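XAC2610 protein (Xanthomonas axonopodis pv. citri, PDB 4QTQ) probably acts as a calcium-binding immunity protein that inhibits a peptidoglycan hydrolase associated with the type IV secretion system used in bacterial killing. Local coordinates at residues A[77-80]-A[81-84]; A[126-129]-A[130-133]; A[136-139]-A[140-144]; A[162-165]-A[166-170]. One frame throughout, in Å; residues are numbered along the deposited sequence.

Contact 1: A[77-80]-A[81-84]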
ATOM      1  N   THR A  77     -11.560   6.369   4.525  1.00 39.44           N
ATOM      2  CA  THR A  77     -11.394   6.643   3.109  1.00 38.61           C
ATOM      3  C   THR A  77      -9.988   7.132   2.750  1.00 38.69           C
ATOM      4  O   THR A  77      -9.309   6.509   1.928  1.00 38.05           O
ATOM      5  CB  THR A  77     -12.463   7.635   2.618  1.00 37.71           C
ATOM      6  OG1 THR A  77     -13.734   7.285   3.189  1.00 36.91           O
ATOM      7  CG2 THR A  77     -12.556   7.608   1.093  1.00 36.21           C
ATOM      8  N   PHE A  78      -9.547   8.218   3.384  1.00 39.00           N
ATOM      9  CA  PHE A  78      -8.269   8.854   3.044  1.00 39.16           C
ATOM     10  C   PHE A  78      -7.340   8.954   4.232  1.00 40.89           C
ATOM     11  O   PHE A  78      -7.764   9.275   5.352  1.00 40.21           O
ATOM     12  CB  PHE A  78      -8.474  10.276   2.531  1.00 39.53           C
ATOM     13  CG  PHE A  78      -9.386  10.379   1.354  1.00 39.24           C
ATOM     14  CD1 PHE A  78      -8.930  10.076   0.081  1.00 38.24           C
ATOM     15  CD2 PHE A  78     -10.691  10.823   1.506  1.00 39.97           C
ATOM     16  CE1 PHE A  78      -9.771  10.183  -1.018  1.00 38.26           C
ATOM     17  CE2 PHE A  78     -11.528  10.949   0.411  1.00 39.84           C
ATOM     18  CZ  PHE A  78     -11.068  10.626  -0.851  1.00 39.63           C
ATOM     19  N   TYR A  79      -6.062   8.712   3.968  1.00 41.30           N
ATOM     20  CA  TYR A  79      -5.012   8.921   4.950  1.00 42.58           C
ATOM     21  C   TYR A  79      -3.829   9.640   4.299  1.00 42.56           C
ATOM     22  O   TYR A  79      -3.422   9.325   3.175  1.00 42.77           O
ATOM     23  CB  TYR A  79      -4.597   7.589   5.575  1.00 42.70           C
ATOM     24  CG  TYR A  79      -3.370   7.653   6.464  1.00 44.55           C
ATOM     25  CD1 TYR A  79      -3.465   7.991   7.823  1.00 45.62           C
ATOM     26  CD2 TYR A  79      -2.109   7.368   5.942  1.00 44.11           C
ATOM     27  CE1 TYR A  79      -2.334   8.039   8.624  1.00 47.18           C
ATOM     28  CE2 TYR A  79      -0.979   7.411   6.731  1.00 44.65           C
ATOM     29  CZ  TYR A  79      -1.086   7.740   8.063  1.00 46.38           C
ATOM     30  OH  TYR A  79       0.073   7.769   8.801  1.00 47.28           O
ATOM     31  N   HIS A  80      -3.298  10.623   5.007  1.00 43.49           N
ATOM     32  CA  HIS A  80      -2.125  11.359   4.578  1.00 44.41           C
ATOM     33  C   HIS A  80      -1.151  11.338   5.744  1.00 44.96           C
ATOM     34  O   HIS A  80      -1.440  11.855   6.818  1.00 46.28           O
ATOM     35  CB  HIS A  80      -2.530  12.783   4.180  1.00 48.20           C
ATOM     36  CG  HIS A  80      -1.410  13.620   3.634  1.00 49.88           C
ATOM     37  ND1 HIS A  80      -1.517  14.988   3.491  1.00 53.35           N
ATOM     38  CD2 HIS A  80      -0.166  13.298   3.213  1.00 50.00           C
ATOM     39  CE1 HIS A  80      -0.391  15.469   2.996  1.00 52.13           C
ATOM     40  NE2 HIS A  80       0.448  14.465   2.822  1.00 49.93           N
ATOM     41  N   GLY A  81      -0.016  10.682   5.547  1.00 44.87           N
ATOM     42  CA  GLY A  81       0.972  10.546   6.599  1.00 46.30           C
ATOM     43  C   GLY A  81       1.956   9.439   6.312  1.00 45.60           C
ATOM     44  O   GLY A  81       1.889   8.802   5.249  1.00 44.65           O
ATOM     45  N   PRO A  82       2.875   9.188   7.258  1.00 46.31           N
ATOM     46  CA  PRO A  82       3.878   8.158   7.038  1.00 47.04           C
ATOM     47  C   PRO A  82       3.328   6.740   7.257  1.00 48.26           C
ATOM     48  O   PRO A  82       2.287   6.557   7.921  1.00 48.22           O
ATOM     49  CB  PRO A  82       4.965   8.499   8.071  1.00 49.57           C
ATOM     50  CG  PRO A  82       4.312   9.385   9.097  1.00 49.70           C
ATOM     51  CD  PRO A  82       2.920   9.714   8.636  1.00 49.70           C
ATOM     52  N   LEU A  83       4.015   5.754   6.678  1.00 46.51           N
ATOM     53  CA  LEU A  83       3.715   4.346   6.928  1.00 48.98           C
ATOM     54  C   LEU A  83       4.614   3.807   8.054  1.00 53.22           C
ATOM     55  O   LEU A  83       5.503   2.974   7.830  1.00 50.62           O
ATOM     56  CB  LEU A  83       3.875   3.524   5.642  1.00 47.67           C
ATOM     57  CG  LEU A  83       3.006   3.949   4.445  1.00 45.42           C
ATOM     58  CD1 LEU A  83       3.340   3.116   3.210  1.00 43.80           C
ATOM     59  CD2 LEU A  83       1.514   3.879   4.770  1.00 44.57           C
ATOM     60  N   ASP A  84       4.378   4.305   9.268  1.00 59.28           N
ATOM     61  CA  ASP A  84       5.091   3.830  10.454  1.00 65.82           C
ATOM     62  C   ASP A  84       4.526   2.491  10.902  1.00 68.22           C
ATOM     63  O   ASP A  84       3.307   2.325  10.981  1.00 68.36           O
ATOM     64  CB  ASP A  84       4.936   4.807  11.614  1.00 70.15           C
ATOM     65  CG  ASP A  84       5.568   6.152  11.353  1.00 71.65           C
ATOM     66  OD1 ASP A  84       6.582   6.206  10.630  1.00 74.71           O
ATOM     67  OD2 ASP A  84       5.058   7.156  11.898  1.00 73.99           O
TER
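The hydroxyl of Tyr79 donates to the backbone oxygen of Pro82, with OH 2.7 Å from O. The hydroxyl lies in the plane of that carbonyl and on one of its lone pairs, and the C=O...OH angle is 143°. The acceptor sits at the edge of the phenol ring, close to its plane. With CG anti to the backbone N (chi1 171°), the ring runs forward alongside the chain, its CE2 3.5 Å from Gly81 O. The hydroxyl also touches the proline ring, Tyr79 OH to Pro82 CD being 3.5 Å, and the two side chains cross at nearly a right angle. Tyr79 thus spans the point where strand 78-80 of the six-stranded mixed sheet gives way to the loop leading to strand 94-97. Gly81 makes the transition at a phi of 162°, a value that glycine accommodates readily, while its O accepts from Thr97 OG1. Lys88 forms a cation-pi contact with the tyrosine ring, and the ring of His92 meets it too. His80 has its imidazole directed elsewhere, NE2 bonding Glu105 OE2.

Contact 2: A[126-129]-A[130-133]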
ATOM      1  N   LEU A 126       4.388   5.889  -7.594  1.00 32.66           N
ATOM      2  CA  LEU A 126       5.409   6.845  -7.168  1.00 33.95           C
ATOM      3  C   LEU A 126       5.357   8.106  -8.028  1.00 34.46           C
ATOM      4  O   LEU A 126       5.219   8.040  -9.253  1.00 33.75           O
ATOM      5  CB  LEU A 126       6.805   6.215  -7.242  1.00 34.35           C
ATOM      6  CG  LEU A 126       7.081   5.006  -6.349  1.00 34.57           C
ATOM      7  CD1 LEU A 126       8.533   4.599  -6.499  1.00 35.52           C
ATOM      8  CD2 LEU A 126       6.770   5.304  -4.888  1.00 35.14           C
ATOM      9  N   PHE A 127       5.475   9.261  -7.388  1.00 37.24           N
ATOM     10  CA  PHE A 127       5.582  10.487  -8.132  1.00 39.21           C
ATOM     11  C   PHE A 127       6.931  10.510  -8.846  1.00 42.65           C
ATOM     12  O   PHE A 127       7.976  10.353  -8.220  1.00 41.37           O
ATOM     13  CB  PHE A 127       5.457  11.710  -7.224  1.00 39.43           C
ATOM     14  CG  PHE A 127       5.339  12.988  -7.982  1.00 41.12           C
ATOM     15  CD1 PHE A 127       4.165  13.298  -8.651  1.00 41.14           C
ATOM     16  CD2 PHE A 127       6.408  13.872  -8.056  1.00 43.77           C
ATOM     17  CE1 PHE A 127       4.054  14.470  -9.372  1.00 43.94           C
ATOM     18  CE2 PHE A 127       6.301  15.051  -8.771  1.00 46.76           C
ATOM     19  CZ  PHE A 127       5.121  15.357  -9.422  1.00 46.66           C
ATOM     20  N   ASP A 128       6.891  10.665 -10.163  1.00 46.48           N
ATOM     21  CA  ASP A 128       8.099  10.700 -10.962  1.00 51.93           C
ATOM     22  C   ASP A 128       8.381  12.162 -11.251  1.00 54.65           C
ATOM     23  O   ASP A 128       7.692  12.783 -12.059  1.00 56.01           O
ATOM     24  CB  ASP A 128       7.903   9.900 -12.248  1.00 54.87           C
ATOM     25  CG  ASP A 128       9.210   9.563 -12.933  1.00 60.53           C
ATOM     26  OD1 ASP A 128       9.948  10.497 -13.314  1.00 64.45           O
ATOM     27  OD2 ASP A 128       9.492   8.356 -13.094  1.00 62.41           O
ATOM     28  N   ALA A 129       9.384  12.702 -10.560  1.00 57.04           N
ATOM     29  CA  ALA A 129       9.722  14.129 -10.606  1.00 61.45           C
ATOM     30  C   ALA A 129      10.025  14.648 -12.019  1.00 65.67           C
ATOM     31  O   ALA A 129       9.739  15.808 -12.337  1.00 65.85           O
ATOM     32  CB  ALA A 129      10.902  14.410  -9.684  1.00 63.13           C
ATOM     33  N   ALA A 130      10.598  13.779 -12.852  1.00 67.99           N
ATOM     34  CA  ALA A 130      10.918  14.122 -14.238  1.00 74.17           C
ATOM     35  C   ALA A 130       9.645  14.314 -15.045  1.00 72.16           C
ATOM     36  O   ALA A 130       9.442  15.358 -15.668  1.00 75.11           O
ATOM     37  CB  ALA A 130      11.779  13.032 -14.868  1.00 76.68           C
ATOM     38  N   GLN A 131       8.772  13.312 -14.997  1.00 68.97           N
ATOM     39  CA  GLN A 131       7.569  13.303 -15.816  1.00 65.45           C
ATOM     40  C   GLN A 131       6.464  14.225 -15.314  1.00 62.51           C
ATOM     41  O   GLN A 131       5.531  14.526 -16.060  1.00 62.73           O
ATOM     42  CB  GLN A 131       7.030  11.881 -15.909  1.00 63.74           C
ATOM     43  CG  GLN A 131       7.989  10.909 -16.581  1.00 67.73           C
ATOM     44  CD  GLN A 131       7.495   9.475 -16.531  1.00 65.54           C
ATOM     45  OE1 GLN A 131       8.255   8.564 -16.208  1.00 68.22           O
ATOM     46  NE2 GLN A 131       6.216   9.268 -16.840  1.00 62.71           N
ATOM     47  N   LYS A 132       6.566  14.681 -14.068  1.00 60.35           N
ATOM     48  CA  LYS A 132       5.457  15.360 -13.391  1.00 58.93           C
ATOM     49  C   LYS A 132       4.225  14.489 -13.448  1.00 53.85           C
ATOM     50  O   LYS A 132       3.152  14.929 -13.865  1.00 54.60           O
ATOM     51  CB  LYS A 132       5.148  16.745 -13.987  1.00 63.22           C
ATOM     52  CG  LYS A 132       6.245  17.769 -13.770  1.00 68.89           C
ATOM     53  CD  LYS A 132       6.316  18.237 -12.326  1.00 68.98           C
ATOM     54  CE  LYS A 132       7.712  18.738 -12.018  1.00 74.42           C
ATOM     55  NZ  LYS A 132       7.917  19.107 -10.597  1.00 75.28           N
ATOM     56  N   THR A 133       4.385  13.237 -13.041  1.00 50.05           N
ATOM     57  CA  THR A 133       3.244  12.383 -12.899  1.00 46.02           C
ATOM     58  C   THR A 133       3.484  11.265 -11.895  1.00 43.17           C
ATOM     59  O   THR A 133       4.561  11.146 -11.308  1.00 43.60           O
ATOM     60  CB  THR A 133       2.824  11.800 -14.252  1.00 46.66           C
ATOM     61  OG1 THR A 133       1.510  11.234 -14.126  1.00 47.87           O
ATOM     62  CG2 THR A 133       3.816  10.734 -14.727  1.00 47.17           C
TER
HETATM   63  O   HOH W   1      12.319  11.529 -11.951  1.00 59.41           O
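Asp128 and Thr133 are joined by a short, straight backbone bond, Asp128 N to Thr133 O at 2.6 Å with 172° at the hydrogen. They form an antiparallel hydrogen-bonded pair at the end of the hairpin of strands 121-128 and 133-136. The return bond, Thr133 N to Asp128 O, is weak at 3.5 Å. Lys132 N also reaches Asp128 O weakly, so that Lys132 and Thr133 together face one residue: a G1 beta bulge, in which Lys132 has left-handed helical backbone angles.

The aspartate then uses its side chain on the turn it precedes. CG lies anti to the backbone N (chi1 -164°), and OD1 points back to the turn and accepts weak bonds from Ala130 N and Gln131 N. Several long bonds therefore share the work of holding the turn.

The Phe127 ring lies against the returning chain: CD1 is 3.4 Å from Thr133 O, and CZ is 4.0 Å from Lys132 CA. The ring stacks on His104, while the backbone N of Phe127 donates to Asp106 OD1. Both partners belong to the calcium site, and the phenylalanine side chain is itself about 5 Å from the ion, which places this hairpin end beside the metal. One water bridges Asp128 and Ala130, donating to Asp128 OD1 at 2.9 Å and accepting from Ala130 N at 3.0 Å.

Contact 3: A[136-139]-A[140-144]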
ATOM      1  N   PHE A 136       2.663   3.938 -11.987  1.00 33.14           N
ATOM      2  CA  PHE A 136       2.353   2.673 -11.340  1.00 31.79           C
ATOM      3  C   PHE A 136       3.649   1.906 -11.104  1.00 32.13           C
ATOM      4  O   PHE A 136       4.444   1.753 -12.033  1.00 33.24           O
ATOM      5  CB  PHE A 136       1.397   1.842 -12.195  1.00 32.30           C
ATOM      6  CG  PHE A 136       1.157   0.468 -11.649  1.00 31.56           C
ATOM      7  CD1 PHE A 136       0.228   0.263 -10.634  1.00 32.23           C
ATOM      8  CD2 PHE A 136       1.890  -0.610 -12.102  1.00 32.04           C
ATOM      9  CE1 PHE A 136       0.004  -1.008 -10.108  1.00 32.12           C
ATOM     10  CE2 PHE A 136       1.669  -1.884 -11.584  1.00 32.22           C
ATOM     11  CZ  PHE A 136       0.731  -2.075 -10.577  1.00 31.72           C
ATOM     12  N   ASN A 137       3.854   1.418  -9.880  1.00 31.98           N
ATOM     13  CA  ASN A 137       5.065   0.653  -9.535  1.00 32.91           C
ATOM     14  C   ASN A 137       4.753  -0.827  -9.339  1.00 33.51           C
ATOM     15  O   ASN A 137       4.117  -1.223  -8.356  1.00 33.86           O
ATOM     16  CB  ASN A 137       5.740   1.200  -8.278  1.00 33.70           C
ATOM     17  CG  ASN A 137       7.195   0.757  -8.164  1.00 35.69           C
ATOM     18  OD1 ASN A 137       7.487  -0.385  -7.803  1.00 35.50           O
ATOM     19  ND2 ASN A 137       8.114   1.652  -8.512  1.00 36.13           N
ATOM     20  N   GLN A 138       5.200  -1.654 -10.274  1.00 34.05           N
ATOM     21  CA  GLN A 138       4.932  -3.087 -10.193  1.00 34.66           C
ATOM     22  C   GLN A 138       5.562  -3.711  -8.936  1.00 34.00           C
ATOM     23  O   GLN A 138       4.889  -4.430  -8.194  1.00 32.00           O
ATOM     24  CB  GLN A 138       5.438  -3.801 -11.449  1.00 37.25           C
ATOM     25  CG  GLN A 138       4.941  -5.239 -11.576  1.00 39.78           C
ATOM     26  CD  GLN A 138       3.449  -5.318 -11.825  1.00 42.22           C
ATOM     27  OE1 GLN A 138       2.958  -4.838 -12.846  1.00 46.71           O
ATOM     28  NE2 GLN A 138       2.717  -5.916 -10.893  1.00 43.65           N
ATOM     29  N   SER A 139       6.845  -3.429  -8.697  1.00 33.75           N
ATOM     30  CA  SER A 139       7.565  -4.080  -7.607  1.00 34.93           C
ATOM     31  C   SER A 139       6.931  -3.743  -6.261  1.00 33.56           C
ATOM     32  O   SER A 139       6.757  -4.622  -5.430  1.00 33.06           O
ATOM     33  CB  SER A 139       9.074  -3.763  -7.606  1.00 36.37           C
ATOM     34  OG  SER A 139       9.338  -2.415  -7.253  1.00 38.26           O
ATOM     35  N   LEU A 140       6.563  -2.485  -6.053  1.00 31.98           N
ATOM     36  CA  LEU A 140       5.959  -2.088  -4.780  1.00 32.10           C
ATOM     37  C   LEU A 140       4.548  -2.664  -4.593  1.00 32.71           C
ATOM     38  O   LEU A 140       4.210  -3.154  -3.521  1.00 32.99           O
ATOM     39  CB  LEU A 140       5.969  -0.569  -4.634  1.00 32.94           C
ATOM     40  CG  LEU A 140       7.364   0.006  -4.359  1.00 33.27           C
ATOM     41  CD1 LEU A 140       7.376   1.520  -4.515  1.00 35.37           C
ATOM     42  CD2 LEU A 140       7.868  -0.379  -2.982  1.00 34.30           C
ATOM     43  N   SER A 141       3.748  -2.651  -5.648  1.00 34.10           N
ATOM     44  CA  SER A 141       2.394  -3.187  -5.595  1.00 34.29           C
ATOM     45  C   SER A 141       2.441  -4.662  -5.282  1.00 35.03           C
ATOM     46  O   SER A 141       1.610  -5.187  -4.514  1.00 34.83           O
ATOM     47  CB  SER A 141       1.683  -2.965  -6.933  1.00 34.21           C
ATOM     48  OG  SER A 141       1.627  -1.582  -7.256  1.00 33.97           O
ATOM     49  N   ASP A 142       3.401  -5.333  -5.906  1.00 34.59           N
ATOM     50  CA  ASP A 142       3.596  -6.762  -5.721  1.00 35.13           C
ATOM     51  C   ASP A 142       3.927  -7.161  -4.279  1.00 34.68           C
ATOM     52  O   ASP A 142       3.615  -8.265  -3.870  1.00 33.66           O
ATOM     53  CB  ASP A 142       4.698  -7.279  -6.638  1.00 36.50           C
ATOM     54  CG  ASP A 142       4.207  -7.615  -8.045  1.00 40.26           C
ATOM     55  OD1 ASP A 142       2.986  -7.591  -8.326  1.00 41.49           O
ATOM     56  OD2 ASP A 142       5.075  -7.925  -8.890  1.00 42.05           O
ATOM     57  N   ILE A 143       4.557  -6.281  -3.508  1.00 34.23           N
ATOM     58  CA  ILE A 143       4.876  -6.619  -2.112  1.00 34.26           C
ATOM     59  C   ILE A 143       3.599  -6.897  -1.324  1.00 34.30           C
ATOM     60  O   ILE A 143       3.611  -7.711  -0.395  1.00 36.59           O
ATOM     61  CB  ILE A 143       5.656  -5.501  -1.379  1.00 34.51           C
ATOM     62  CG1 ILE A 143       7.035  -5.275  -2.005  1.00 35.21           C
ATOM     63  CG2 ILE A 143       5.848  -5.869   0.089  1.00 36.36           C
ATOM     64  CD1 ILE A 143       7.715  -3.993  -1.555  1.00 35.84           C
ATOM     65  N   THR A 144       2.501  -6.231  -1.695  1.00 33.41           N
ATOM     66  CA  THR A 144       1.246  -6.307  -0.926  1.00 33.18           C
ATOM     67  C   THR A 144       0.484  -7.599  -1.200  1.00 34.63           C
ATOM     68  O   THR A 144      -0.392  -7.984  -0.411  1.00 34.36           O
ATOM     69  CB  THR A 144       0.316  -5.088  -1.170  1.00 32.68           C
ATOM     70  OG1 THR A 144      -0.297  -5.174  -2.465  1.00 31.21           O
ATOM     71  CG2 THR A 144       1.075  -3.773  -1.054  1.00 32.62           C
TER
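Phe136 brings the CE1 corner of its ring to within 3.3 Å of Ser141 OG. Next in the chain, Asn137 is the N-cap of helix 138-143. Its CG is anti to the backbone N (chi1 -161°), which turns the amide back over the first turn so that OD1 accepts from Leu140 N at 2.9 Å. The same oxygen takes a second bond, in its carbonyl plane, from Ser139 OG at 2.8 Å. Leu140 packs its CD1 3.7 Å from Asn137 CG, crossing the amide at a slant.

The main-chain oxygen of Asn137 is likewise held twice: Ser141 OG reaches it at 2.7 Å and Ser141 N at 3.1 Å, from opposite faces of the carbonyl plane. Gln138 continues the helical bonding, its O accepting from Asp142 N at 2.9 Å. Its side chain bends at chi2 (68°), and NE2 donates to Asp142 OD1 at 3.1 Å. The donor comes from above the carboxylate, although the oxygen lies almost in the plane of the amide. Ser139 closes the series with a weak bond from Ile143 N to its O.

Around the cap, Asn137 ND2 donates to Asn179 O, and Leu140 lies against Val124 and Leu126 of strand 121-128. With two donors on each of its oxygens and ND2 bonded as well, the buried asparagine has its polar atoms satisfied and its amide fixed in rotation, and the N-H of Leu140 in the first turn is met by a neutral side-chain oxygen.

Contact 4: A[162-165]-A[166-170]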
ATOM      1  N   SER A 162       4.125 -12.019   6.035  1.00 44.94           N
ATOM      2  CA  SER A 162       3.279 -13.019   5.426  1.00 47.52           C
ATOM      3  C   SER A 162       3.266 -14.265   6.323  1.00 47.75           C
ATOM      4  O   SER A 162       3.725 -14.217   7.472  1.00 45.88           O
ATOM      5  CB  SER A 162       3.785 -13.328   4.017  1.00 48.93           C
ATOM      6  OG  SER A 162       2.718 -13.824   3.225  1.00 54.74           O
ATOM      7  N   GLY A 163       2.731 -15.370   5.818  1.00 51.78           N
ATOM      8  CA  GLY A 163       2.656 -16.613   6.597  1.00 53.25           C
ATOM      9  C   GLY A 163       1.322 -17.305   6.439  1.00 56.72           C
ATOM     10  O   GLY A 163       0.526 -16.941   5.579  1.00 58.31           O
ATOM     11  N   ASP A 164       1.074 -18.314   7.267  1.00 60.75           N
ATOM     12  CA  ASP A 164      -0.180 -19.071   7.197  1.00 65.09           C
ATOM     13  C   ASP A 164      -1.227 -18.630   8.240  1.00 69.28           C
ATOM     14  O   ASP A 164      -2.218 -19.333   8.458  1.00 73.65           O
ATOM     15  CB  ASP A 164       0.095 -20.583   7.290  1.00 64.45           C
ATOM     16  CG  ASP A 164       0.598 -21.017   8.656  1.00 62.99           C
ATOM     17  OD1 ASP A 164       0.797 -20.162   9.544  1.00 61.04           O
ATOM     18  OD2 ASP A 164       0.799 -22.232   8.845  1.00 67.39           O
ATOM     19  N   GLY A 165      -1.014 -17.471   8.872  1.00 70.69           N
ATOM     20  CA  GLY A 165      -1.954 -16.939   9.864  1.00 74.84           C
ATOM     21  C   GLY A 165      -2.077 -17.778  11.134  1.00 76.00           C
ATOM     22  O   GLY A 165      -3.112 -17.737  11.813  1.00 82.33           O
ATOM     23  N   CYS A 166      -1.022 -18.527  11.455  1.00 71.14           N
ATOM     24  CA  CYS A 166      -1.040 -19.465  12.567  1.00 69.78           C
ATOM     25  C   CYS A 166       0.342 -19.564  13.214  1.00 63.90           C
ATOM     26  O   CYS A 166       0.679 -18.773  14.090  1.00 64.75           O
ATOM     27  CB  CYS A 166      -1.523 -20.853  12.092  1.00 72.51           C
ATOM     28  SG  CYS A 166      -3.248 -20.932  11.529  1.00 82.37           S
ATOM     29  N   CYS A 167       1.138 -20.515  12.740  1.00 58.85           N
ATOM     30  CA  CYS A 167       2.420 -20.930  13.292  0.60 59.49           C
ATOM     31  C   CYS A 167       3.607 -20.655  12.359  1.00 55.20           C
ATOM     32  O   CYS A 167       4.753 -20.936  12.715  1.00 52.46           O
ATOM     33  CB  CYS A 167       2.329 -22.440  13.452  0.60 62.26           C
ATOM     34  SG  CYS A 167       1.379 -23.154  12.078  0.60 66.48           S
ATOM     35  N   ILE A 168       3.322 -20.205  11.138  1.00 52.07           N
ATOM     36  CA  ILE A 168       4.376 -19.835  10.198  1.00 50.96           C
ATOM     37  C   ILE A 168       4.230 -18.348   9.906  1.00 48.94           C
ATOM     38  O   ILE A 168       3.186 -17.899   9.439  1.00 46.56           O
ATOM     39  CB  ILE A 168       4.358 -20.681   8.907  1.00 52.33           C
ATOM     40  CG1 ILE A 168       4.762 -22.120   9.242  1.00 55.76           C
ATOM     41  CG2 ILE A 168       5.325 -20.099   7.884  1.00 53.40           C
ATOM     42  CD1 ILE A 168       4.687 -23.083   8.078  1.00 58.24           C
ATOM     43  N   HIS A 169       5.274 -17.592  10.231  1.00 48.66           N
ATOM     44  CA  HIS A 169       5.311 -16.160  10.002  1.00 49.65           C
ATOM     45  C   HIS A 169       6.531 -15.842   9.176  1.00 47.20           C
ATOM     46  O   HIS A 169       7.629 -16.343   9.456  1.00 46.84           O
ATOM     47  CB  HIS A 169       5.393 -15.402  11.322  1.00 53.97           C
ATOM     48  CG  HIS A 169       4.254 -15.689  12.246  1.00 59.42           C
ATOM     49  ND1 HIS A 169       4.389 -16.479  13.366  1.00 62.51           N
ATOM     50  CD2 HIS A 169       2.955 -15.312  12.204  1.00 64.64           C
ATOM     51  CE1 HIS A 169       3.223 -16.573  13.978  1.00 65.95           C
ATOM     52  NE2 HIS A 169       2.334 -15.877  13.291  1.00 66.97           N
ATOM     53  N   VAL A 170       6.340 -15.005   8.164  1.00 44.22           N
ATOM     54  CA  VAL A 170       7.435 -14.585   7.293  1.00 43.75           C
ATOM     55  C   VAL A 170       7.572 -13.074   7.403  1.00 42.66           C
ATOM     56  O   VAL A 170       6.573 -12.351   7.316  1.00 44.30           O
ATOM     57  CB  VAL A 170       7.201 -14.999   5.836  1.00 43.70           C
ATOM     58  CG1 VAL A 170       8.378 -14.560   4.961  1.00 43.17           C
ATOM     59  CG2 VAL A 170       6.978 -16.503   5.754  1.00 43.97           C
TER
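Ser162 and Val170 form an antiparallel hydrogen-bonded pair, Ser162 N to Val170 O and Val170 N to Ser162 O both measuring 2.8 Å. The next pair, Gly163 with His169, is non-hydrogen-bonded and close, and Gly163 CA passes 3.2 Å from Ile168 O in a CA-H...O contact. Gly163 takes a phi of 137°, a conformation suited to glycine. A further backbone bond, Asp164 N to Ile168 O at 3.1 Å, closes the strands just before the loop.

Inside the loop the carboxylate of Asp164 does the work. With chi1 at 68°, CG stands between the backbone N and the carbonyl carbon, and OD1 faces the amides of the returning chain. Ile168 N gives the sound bond, 3.0 Å long and coming from above the carboxylate plane, whereas Cys166 N and Cys167 N add weak ones.

This is the tip of the beta hairpin of strands 157-163 and 168-176, in the antiparallel sheet of the C-terminal half; Asp164 OD1 gathers the N-H of Ile168 at the start of the returning strand and, weakly, those of Cys166 and Cys167 in the turn, adding to the main-chain bond. Asn116 ND2 donates to Gly163 O from another loop, and Ser162 OG bonds to Met146 O. Ile168 crosses Asp164 at about a right angle, its CB 3.7 Å from OD1 of that aspartate. On the face shared by Ser162 and Val170, their CB atoms are 4.2 Å apart, and Val170 also packs on Arg186 and Thr188 of strand 181-190.

From the N terminus the four contacts follow one another in series, and none nests in or crosses another. Contact 1 marks the exit from strand 78-80 into the loop before strand 94-97. Contact 2 closes the hairpin of strands 121-128 and 133-136, in the same mixed sheet; its centre is about 20 Å from that of contact 1. Contact 3 begins where strand 133-136 ends and covers helix 138-143; it touches contact 2, since Leu126 packs on Asn137 and Leu140. That helix lies between the mixed sheet and the C-terminal antiparallel sheet, where contact 4 closes the hairpin of strands 157-163 and 168-176. Contacts 2 and 4, with centres about 36 Å apart, lie on opposite sides of the chain's centre.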